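MdbA protein (Corynebacterium diphtheriae, PDB 5C00) is a thiol-disulfide oxidoreductase of the DsbA family, required for viability, pilus assembly, toxin production and virulence, and probably forms disulfide bonds in exported proteins. Local coordinates at residues E51-P56 and L122-Q127; A100-L105 and E163-F168. One frame throughout, in Å; residues are numbered along the deposited sequence.

Interaction 1: E51-P56 and L122-Q127; sequences EDFSCP and LLMKEQ
Apolar packing between F53 and the selenomethionine M124 forms the centre of this buried contact. The CE methyl of M124 stands 4.0 Å from the centroid of the F53 ring and 25° off its normal, a CH-pi contact over one face, displaced toward the rim; SE lies obliquely, in a Met-aromatic contact. A bend in the M124 chain (chi2 -74°) carries this methyl on toward E51, where M124 CE lies 3.7 Å from E51 CD. The carboxylate of E51 is itself salt-bridged to R120. L123 adds its CB, 3.7 Å from F53 CE1.

Polar contacts come from Q127, whose extended side chain delivers its amide to the turn. Q127 NE2 donates to C55 O at 3.0 Å, nearly in its own amide plane but from above the carbonyl plane, and more weakly to F53 O. A water also donates to F53 O, at 2.7 Å, and to L123 O.

Within 51-56, a type I turn from D52 to C55 is reinforced by an Asx turn, S54 N to D52 OD1 at 2.9 Å; OD1 is also hydrogen-bonded to S97 OG. C55, the N-cap of helix 56-74, begins a CxxC sequence with C58, consistent with the redox site of a thioredoxin fold at the end of strand 45-52.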
loop_
_atom_site.group_PDB
_atom_site.type_symbol
_atom_site.label_atom_id
_atom_site.label_comp_id
_atom_site.label_asym_id
_atom_site.label_seq_id
_atom_site.Cartn_x
_atom_site.Cartn_y
_atom_site.Cartn_z
ATOM N N GLU A 51 -2.150 -5.317 -4.650
ATOM C CA GLU A 51 -0.822 -5.761 -4.273
ATOM C C GLU A 51 -0.870 -6.449 -2.933
ATOM O O GLU A 51 -1.863 -6.376 -2.183
ATOM C CB GLU A 51 0.220 -4.620 -4.322
ATOM C CG GLU A 51 -0.054 -3.471 -3.447
ATOM C CD GLU A 51 0.863 -2.204 -3.648
ATOM O OE1 GLU A 51 0.586 -1.262 -2.918
ATOM O OE2 GLU A 51 1.771 -2.124 -4.525
ATOM N N ASP A 52 0.219 -7.140 -2.651
ATOM C CA ASP A 52 0.413 -7.863 -1.360
ATOM C C ASP A 52 1.844 -7.528 -0.886
ATOM O O ASP A 52 2.803 -7.589 -1.673
ATOM C CB ASP A 52 0.127 -9.341 -1.624
ATOM C CG ASP A 52 0.275 -10.247 -0.380
ATOM O OD1 ASP A 52 1.308 -10.201 0.320
ATOM O OD2 ASP A 52 -0.632 -11.066 -0.153
ATOM N N PHE A 53 2.005 -7.193 0.383
ATOM C CA PHE A 53 3.328 -6.818 0.906
ATOM C C PHE A 53 4.364 -7.975 0.947
ATOM O O PHE A 53 5.546 -7.712 1.177
ATOM C CB PHE A 53 3.219 -6.180 2.248
ATOM C CG PHE A 53 2.840 -4.721 2.195
ATOM C CD1 PHE A 53 3.819 -3.761 1.907
ATOM C CD2 PHE A 53 1.531 -4.303 2.438
ATOM C CE1 PHE A 53 3.514 -2.425 1.855
ATOM C CE2 PHE A 53 1.230 -2.960 2.356
ATOM C CZ PHE A 53 2.206 -2.024 2.099
ATOM N N SER A 54 3.960 -9.218 0.680
ATOM C CA SER A 54 4.932 -10.302 0.595
ATOM C C SER A 54 5.235 -10.703 -0.851
ATOM O O SER A 54 5.919 -11.698 -1.080
ATOM C CB SER A 54 4.459 -11.526 1.369
ATOM O OG SER A 54 4.250 -11.150 2.719
ATOM N N CYS A 55 4.710 -9.958 -1.802
ATOM C CA CYS A 55 4.825 -10.297 -3.219
ATOM C C CYS A 55 6.065 -9.657 -3.871
ATOM O O CYS A 55 6.148 -8.446 -3.984
ATOM C CB CYS A 55 3.539 -9.843 -3.881
ATOM S SG CYS A 55 3.543 -9.953 -5.657
ATOM N N PRO A 56 7.037 -10.481 -4.301
ATOM C CA PRO A 56 8.274 -9.912 -4.841
ATOM C C PRO A 56 8.042 -9.172 -6.136
ATOM O O PRO A 56 8.686 -8.165 -6.387
ATOM C CB PRO A 56 9.211 -11.122 -5.070
ATOM C CG PRO A 56 8.425 -12.329 -4.724
ATOM C CD PRO A 56 7.129 -11.929 -4.061
ATOM N N LEU A 122 9.139 1.600 1.730
ATOM C CA LEU A 122 10.120 0.872 2.516
ATOM C C LEU A 122 9.769 -0.611 2.717
ATOM O O LEU A 122 10.603 -1.505 2.487
ATOM C CB LEU A 122 10.334 1.571 3.869
ATOM C CG LEU A 122 11.380 0.955 4.805
ATOM C CD1 LEU A 122 12.633 0.614 4.073
ATOM C CD2 LEU A 122 11.686 1.947 5.938
ATOM N N LEU A 123 8.548 -0.888 3.093
ATOM C CA LEU A 123 8.114 -2.256 3.275
ATOM C C LEU A 123 8.225 -3.089 2.007
ATOM O O LEU A 123 8.629 -4.235 2.093
ATOM C CB LEU A 123 6.671 -2.322 3.819
ATOM C CG LEU A 123 6.450 -1.655 5.183
ATOM C CD1 LEU A 123 5.023 -1.951 5.609
ATOM C CD2 LEU A 123 7.428 -2.038 6.262
HETATM N N MSE A 124 7.913 -2.521 0.842
HETATM C CA MSE A 124 8.179 -3.172 -0.430
HETATM C C MSE A 124 9.649 -3.287 -0.779
HETATM O O MSE A 124 10.094 -4.374 -1.228
HETATM C CB MSE A 124 7.451 -2.433 -1.563
HETATM C CG MSE A 124 5.957 -2.609 -1.384
HETATM SE SE MSE A 124 5.354 -4.438 -1.856
HETATM C CE MSE A 124 3.441 -4.112 -1.713
ATOM N N LYS A 125 10.421 -2.229 -0.598
ATOM C CA LYS A 125 11.829 -2.287 -0.938
ATOM C C LYS A 125 12.565 -3.317 -0.101
ATOM O O LYS A 125 13.420 -4.006 -0.631
ATOM C CB LYS A 125 12.520 -0.932 -0.753
ATOM C CG LYS A 125 14.027 -0.990 -1.004
ATOM C CD LYS A 125 14.735 0.271 -0.567
ATOM C CE LYS A 125 16.233 0.168 -0.850
ATOM N NZ LYS A 125 16.719 1.506 -1.229
ATOM N N GLU A 126 12.271 -3.385 1.199
ATOM C CA GLU A 126 12.970 -4.310 2.096
ATOM C C GLU A 126 12.291 -5.673 2.316
ATOM O O GLU A 126 12.662 -6.454 3.204
ATOM C CB GLU A 126 13.250 -3.600 3.388
ATOM C CG GLU A 126 14.147 -2.370 3.214
ATOM C CD GLU A 126 15.533 -2.665 2.673
ATOM O OE1 GLU A 126 15.916 -3.851 2.451
ATOM O OE2 GLU A 126 16.294 -1.658 2.492
ATOM N N GLN A 127 11.314 -5.962 1.495
ATOM C CA GLN A 127 10.481 -7.114 1.664
ATOM C C GLN A 127 11.256 -8.350 1.995
ATOM O O GLN A 127 10.929 -9.098 2.926
ATOM C CB GLN A 127 9.756 -7.319 0.332
ATOM C CG GLN A 127 8.838 -8.464 0.291
ATOM C CD GLN A 127 8.188 -8.540 -1.072
ATOM O OE1 GLN A 127 8.595 -9.349 -1.881
ATOM N NE2 GLN A 127 7.245 -7.622 -1.369
HETATM O O HOH W 1 6.954 -6.406 3.092
#

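Interaction 2: A100-L105 and E163-F168; sequences AGAAAL and EDFRKF
Two helices meet here in a buried, apolar helix-helix contact: helix 96-109, through A100-L105, packs against the early part of helix 162-180, through E163-F168. The axes of the two segments approach to 9.0 Å and their directions differ by 110°, a steep crossing that confines the contact to a few residues. A102 and F165 are the pair with the nearest CA atoms, 5.3 Å apart.

The F165 ring makes the closest atom contacts. With CG anti to the backbone N (chi1 175°), the ring reaches the backbone of helix 96-109 and lays one face against G101 and A102. F165 CD1 comes within 3.4 Å of G101 C, while A102 N sits 3.7 Å above the ring plane, displaced toward the rim. Since G101 has no side chain, the ring can settle directly on the main chain. Beside it, the CB atoms of A102 and F165 meet at 3.8 Å.

L105 lies about one turn further along helix 96-109. Its CD2 methyl lies near the plane of the F165 ring, at the edge, and packs 3.7 Å from F165 N. The same methyl reaches F168 CD2 at 4.0 Å, and CD1 approaches F168 CE2, with the two side chains meeting at about a right angle. One leucine therefore bridges two aromatic residues a single turn apart on helix 162-180.

Strand 25-29 borders this end of the contact through V28, which touches both L105 and F168. On other sides of helix 96-109, A103 packs on Y119 and A104 on Y116 of helix 113-125, and A103 also meets F139 of helix 136-145.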
loop_
_atom_site.group_PDB
_atom_site.type_symbol
_atom_site.label_atom_id
_atom_site.label_comp_id
_atom_site.label_asym_id
_atom_site.label_seq_id
_atom_site.Cartn_x
_atom_site.Cartn_y
_atom_site.Cartn_z
ATOM N N ALA A 100 2.334 -6.443 7.716
ATOM C CA ALA A 100 2.789 -5.309 6.925
ATOM C C ALA A 100 1.584 -4.491 6.447
ATOM O O ALA A 100 1.563 -3.257 6.536
ATOM C CB ALA A 100 3.589 -5.834 5.735
ATOM N N GLY A 101 0.573 -5.186 5.928
ATOM C CA GLY A 101 -0.588 -4.531 5.356
ATOM C C GLY A 101 -1.383 -3.808 6.421
ATOM O O GLY A 101 -1.810 -2.677 6.221
ATOM N N ALA A 102 -1.533 -4.416 7.587
ATOM C CA ALA A 102 -2.290 -3.758 8.646
ATOM C C ALA A 102 -1.500 -2.593 9.293
ATOM O O ALA A 102 -2.107 -1.604 9.716
ATOM C CB ALA A 102 -2.681 -4.762 9.679
ATOM N N ALA A 103 -0.168 -2.680 9.331
ATOM C CA ALA A 103 0.681 -1.561 9.807
ATOM C C ALA A 103 0.547 -0.351 8.869
ATOM O O ALA A 103 0.283 0.765 9.300
ATOM C CB ALA A 103 2.125 -1.986 9.926
ATOM N N ALA A 104 0.600 -0.612 7.577
ATOM C CA ALA A 104 0.472 0.421 6.574
ATOM C C ALA A 104 -0.930 1.018 6.624
ATOM O O ALA A 104 -1.061 2.244 6.505
ATOM C CB ALA A 104 0.799 -0.115 5.190
ATOM N N LEU A 105 -1.957 0.173 6.782
ATOM C CA LEU A 105 -3.332 0.685 6.963
ATOM C C LEU A 105 -3.489 1.612 8.135
ATOM O O LEU A 105 -4.142 2.659 7.988
ATOM C CB LEU A 105 -4.368 -0.428 7.050
ATOM C CG LEU A 105 -5.849 0.021 7.166
ATOM C CD1 LEU A 105 -6.320 0.811 5.939
ATOM C CD2 LEU A 105 -6.656 -1.265 7.282
ATOM N N GLU A 163 -8.026 -6.303 12.171
ATOM C CA GLU A 163 -9.345 -6.795 11.880
ATOM C C GLU A 163 -9.910 -6.123 10.622
ATOM O O GLU A 163 -10.468 -6.781 9.759
ATOM C CB GLU A 163 -10.258 -6.612 13.106
ATOM C CG GLU A 163 -9.843 -7.439 14.339
ATOM C CD GLU A 163 -8.647 -6.857 15.137
ATOM O OE1 GLU A 163 -8.185 -5.692 14.887
ATOM O OE2 GLU A 163 -8.156 -7.591 16.045
ATOM N N ASP A 164 -9.807 -4.809 10.524
ATOM C CA ASP A 164 -10.266 -4.132 9.319
ATOM C C ASP A 164 -9.416 -4.429 8.092
ATOM O O ASP A 164 -9.934 -4.635 6.973
ATOM C CB ASP A 164 -10.381 -2.656 9.540
ATOM C CG ASP A 164 -11.702 -2.277 10.180
ATOM O OD1 ASP A 164 -12.602 -3.098 10.202
ATOM O OD2 ASP A 164 -11.821 -1.154 10.654
ATOM N N PHE A 165 -8.123 -4.549 8.285
ATOM C CA PHE A 165 -7.286 -4.959 7.173
ATOM C C PHE A 165 -7.747 -6.316 6.576
ATOM O O PHE A 165 -7.841 -6.459 5.383
ATOM C CB PHE A 165 -5.847 -5.095 7.590
ATOM C CG PHE A 165 -5.007 -5.619 6.490
ATOM C CD1 PHE A 165 -4.533 -4.745 5.508
ATOM C CD2 PHE A 165 -4.715 -6.933 6.423
ATOM C CE1 PHE A 165 -3.811 -5.232 4.444
ATOM C CE2 PHE A 165 -3.970 -7.419 5.377
ATOM C CZ PHE A 165 -3.545 -6.560 4.386
ATOM N N ARG A 166 -7.986 -7.296 7.434
ATOM C CA ARG A 166 -8.481 -8.617 6.977
ATOM C C ARG A 166 -9.818 -8.492 6.251
ATOM O O ARG A 166 -10.037 -9.142 5.248
ATOM C CB ARG A 166 -8.672 -9.529 8.171
ATOM C CG ARG A 166 -7.405 -9.969 8.859
ATOM C CD ARG A 166 -7.718 -10.655 10.196
ATOM N NE ARG A 166 -6.439 -10.905 10.892
ATOM C CZ ARG A 166 -6.162 -10.666 12.157
ATOM N NH1 ARG A 166 -7.075 -10.166 12.999
ATOM N NH2 ARG A 166 -4.934 -10.956 12.598
ATOM N N LYS A 167 -10.740 -7.688 6.783
ATOM C CA LYS A 167 -12.023 -7.464 6.102
ATOM C C LYS A 167 -11.800 -6.846 4.723
ATOM O O LYS A 167 -12.423 -7.282 3.711
ATOM C CB LYS A 167 -12.943 -6.604 6.974
ATOM C CG LYS A 167 -14.020 -5.792 6.274
ATOM C CD LYS A 167 -14.872 -5.074 7.331
ATOM C CE LYS A 167 -15.291 -3.673 6.913
ATOM N NZ LYS A 167 -14.889 -2.631 7.918
ATOM N N PHE A 168 -10.896 -5.858 4.651
ATOM C CA PHE A 168 -10.552 -5.242 3.366
ATOM C C PHE A 168 -9.890 -6.239 2.414
ATOM O O PHE A 168 -10.177 -6.271 1.206
ATOM C CB PHE A 168 -9.610 -4.072 3.558
ATOM C CG PHE A 168 -10.231 -2.874 4.227
ATOM C CD1 PHE A 168 -11.554 -2.890 4.671
ATOM C CD2 PHE A 168 -9.468 -1.756 4.456
ATOM C CE1 PHE A 168 -12.077 -1.780 5.300
ATOM C CE2 PHE A 168 -9.988 -0.650 5.076
ATOM C CZ PHE A 168 -11.298 -0.679 5.517
#

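The centres of interactions 1 and 2 lie 14 Å apart, yet the two contacts touch directly: F53 CB is 3.5 Å from A100 CB, and F53 CD2 is 3.6 Å from G101 CA. Helix 96-109 thus touches both the turn at 51-56 and helix 162-180, G101 meeting an aromatic ring from each. Along the chain the segments alternate, 51-56, 100-105, 122-127, then 163-168; of the successive helices, 96-109 serves interaction 2 and 113-125 interaction 1. Interaction 1 ties the end of strand 45-52, beside the probable CxxC site at the start of helix 56-74, to helix 113-125; interaction 2 ties helix 96-109 to helix 162-180, consistent with the helical insertion of DsbA-like thioredoxin folds.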